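Local coordinates for protein 2-aminomuconate 6-semialdehyde dehydrogenase (PDB 4U3W) that probably oxidises 2-aminomuconate 6-semialdehyde to 2-aminomuconate with a nicotinamide dinucleotide cofactor, as a member of the aldehyde dehydrogenase family, at residues A[37-42]-A[226-231]. Numbering follows the deposited sequence.
With MG (magnesium ion), chain C.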
loop_
_atom_site.group_PDB
_atom_site.type_symbol
_atom_site.label_atom_id
_atom_site.label_comp_id
_atom_site.label_asym_id
_atom_site.label_seq_id
_atom_site.Cartn_x
_atom_site.Cartn_y
_atom_site.Cartn_z
ATOM N N THR A 37 33.589 -16.267 -34.684
ATOM C CA THR A 37 33.945 -15.044 -35.453
ATOM C C THR A 37 34.041 -13.882 -34.434
ATOM O O THR A 37 33.495 -13.988 -33.288
ATOM C CB THR A 37 32.896 -14.634 -36.544
ATOM O OG1 THR A 37 31.699 -14.204 -35.873
ATOM C CG2 THR A 37 32.549 -15.779 -37.495
ATOM N N THR A 38 34.742 -12.807 -34.826
ATOM C CA THR A 38 34.904 -11.628 -33.958
ATOM C C THR A 38 34.694 -10.312 -34.750
ATOM O O THR A 38 34.672 -10.340 -35.967
ATOM C CB THR A 38 36.298 -11.572 -33.329
ATOM O OG1 THR A 38 37.275 -11.336 -34.358
ATOM C CG2 THR A 38 36.641 -12.915 -32.616
ATOM N N PHE A 39 34.537 -9.184 -34.054
ATOM C CA PHE A 39 34.426 -7.873 -34.732
ATOM C C PHE A 39 35.221 -6.849 -33.891
ATOM O O PHE A 39 35.408 -7.049 -32.697
ATOM C CB PHE A 39 32.959 -7.434 -34.906
ATOM C CG PHE A 39 32.201 -7.252 -33.609
ATOM C CD1 PHE A 39 32.135 -6.008 -32.957
ATOM C CD2 PHE A 39 31.513 -8.315 -33.050
ATOM C CE1 PHE A 39 31.422 -5.865 -31.780
ATOM C CE2 PHE A 39 30.791 -8.184 -31.901
ATOM C CZ PHE A 39 30.717 -6.927 -31.242
ATOM N N PRO A 40 35.725 -5.766 -34.517
ATOM C CA PRO A 40 36.582 -4.863 -33.730
ATOM C C PRO A 40 35.765 -3.883 -32.853
ATOM O O PRO A 40 34.638 -3.478 -33.180
ATOM C CB PRO A 40 37.380 -4.069 -34.801
ATOM C CG PRO A 40 37.137 -4.705 -36.073
ATOM C CD PRO A 40 35.829 -5.491 -35.961
ATOM N N ASN A 41 36.320 -3.574 -31.689
ATOM C CA ASN A 41 35.778 -2.494 -30.809
ATOM C C ASN A 41 36.663 -1.264 -31.065
ATOM O O ASN A 41 37.858 -1.338 -30.879
ATOM C CB ASN A 41 35.796 -2.903 -29.334
ATOM C CG ASN A 41 35.305 -1.768 -28.380
ATOM O OD1 ASN A 41 34.528 -0.904 -28.772
ATOM N ND2 ASN A 41 35.727 -1.827 -27.120
ATOM N N LEU A 42 36.092 -0.191 -31.584
ATOM C CA LEU A 42 36.877 1.002 -31.980
ATOM C C LEU A 42 36.572 2.191 -31.094
ATOM O O LEU A 42 35.426 2.378 -30.668
ATOM C CB LEU A 42 36.605 1.395 -33.430
ATOM C CG LEU A 42 36.803 0.306 -34.467
ATOM C CD1 LEU A 42 36.343 0.832 -35.831
ATOM C CD2 LEU A 42 38.259 -0.140 -34.484
ATOM N N HIS A 226 27.898 -11.485 -26.461
ATOM C CA HIS A 226 28.211 -10.328 -27.270
ATOM C C HIS A 226 27.745 -10.493 -28.693
ATOM O O HIS A 226 27.628 -11.643 -29.225
ATOM C CB HIS A 226 29.703 -10.042 -27.302
ATOM C CG HIS A 226 30.243 -9.507 -26.004
ATOM N ND1 HIS A 226 29.875 -8.268 -25.475
ATOM C CD2 HIS A 226 31.113 -10.045 -25.112
ATOM C CE1 HIS A 226 30.544 -8.054 -24.366
ATOM N NE2 HIS A 226 31.301 -9.116 -24.111
ATOM N N GLY A 227 27.499 -9.351 -29.323
ATOM C CA GLY A 227 27.180 -9.385 -30.736
ATOM C C GLY A 227 26.333 -8.245 -31.194
ATOM O O GLY A 227 26.058 -7.327 -30.422
ATOM N N HIS A 228 25.906 -8.330 -32.445
ATOM C CA HIS A 228 25.094 -7.300 -33.041
ATOM C C HIS A 228 23.611 -7.516 -32.772
ATOM O O HIS A 228 23.248 -8.354 -31.957
ATOM C CB HIS A 228 25.423 -7.206 -34.558
ATOM C CG HIS A 228 26.743 -6.551 -34.794
ATOM N ND1 HIS A 228 27.933 -7.143 -34.410
ATOM C CD2 HIS A 228 27.071 -5.332 -35.304
ATOM C CE1 HIS A 228 28.942 -6.339 -34.719
ATOM N NE2 HIS A 228 28.447 -5.223 -35.236
ATOM N N GLY A 229 22.762 -6.718 -33.407
ATOM C CA GLY A 229 21.333 -6.703 -33.074
ATOM C C GLY A 229 20.552 -7.412 -34.173
ATOM O O GLY A 229 20.358 -8.609 -34.136
ATOM N N GLN A 230 20.100 -6.665 -35.170
ATOM C CA GLN A 230 19.325 -7.247 -36.252
ATOM C C GLN A 230 20.088 -8.351 -37.002
ATOM O O GLN A 230 21.298 -8.225 -37.292
ATOM C CB GLN A 230 18.916 -6.144 -37.215
ATOM C CG GLN A 230 18.097 -6.631 -38.396
ATOM C CD GLN A 230 17.825 -5.556 -39.431
ATOM O OE1 GLN A 230 18.079 -4.391 -39.177
ATOM N NE2 GLN A 230 17.302 -5.946 -40.601
ATOM N N ASN A 231 19.375 -9.447 -37.270
ATOM C CA ASN A 231 19.921 -10.681 -37.838
ATOM C C ASN A 231 21.192 -11.193 -37.144
ATOM O O ASN A 231 22.096 -11.826 -37.755
ATOM C CB ASN A 231 20.221 -10.557 -39.348
ATOM C CG ASN A 231 19.035 -10.386 -40.166
ATOM O OD1 ASN A 231 18.143 -11.257 -40.235
ATOM N ND2 ASN A 231 19.119 -9.324 -41.047
HETATM MG MG MG C . 33.014 2.121 -31.324
HETATM O O HOH W 1 33.252 1.284 -29.315
HETATM O O HOH W 2 33.219 0.078 -31.809
HETATM O O HOH W 3 32.598 1.542 -33.814
HETATM O O HOH W 4 33.121 4.272 -32.366
#
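Phe-39 and His-228 form a T-shaped pair that illustrates how one aromatic pair can join an edge strand to a loop far away in sequence without any hydrogen bond between them. The imidazole comes edge-on over one face of the phenyl ring, with ring centroids 4.5 Å apart and planes at 71°. Its leading atom is CE1, which lies 3.5 Å above the centre of the phenyl plane and is 3.6 Å from Phe-39 CG, so the C-H edge rather than a nitrogen meets the pi cloud. Beside this close approach, Phe-39 CE2 reaches Gly-227 CA at 4.0 Å, a looser and oblique touch. Phe-39 CG sits between its own backbone N and carbonyl carbon (chi1 61°), a setting that drops the ring from the strand toward the loop. On the histidine, ND1 bonds to Glu-55 OE1, which probably fixes the rotation of the imidazole and thus its edge-on pose. Phe-39 also rests on Val-53 of the adjacent strand 49-54.

The looser, hydrated end of the strand lies past exposed Pro-40, away from the loop. There Leu-42 O binds a magnesium ion at 2.5 Å, Asn-41 OD1 is hydrogen-bonded to one metal-bound water, and Leu-42 N donates to another. Four waters join Leu-42 O on the ion, and Glu-200 belongs to the same metal site. The contact joins outermost strand 38-42 of the N-terminal four-stranded sheet, a layer on the probable cofactor-binding domain, to the loop that follows parallel strands 153-169, 192-196 and 222-224 of its Rossmann-like sheet, as in other aldehyde dehydrogenases.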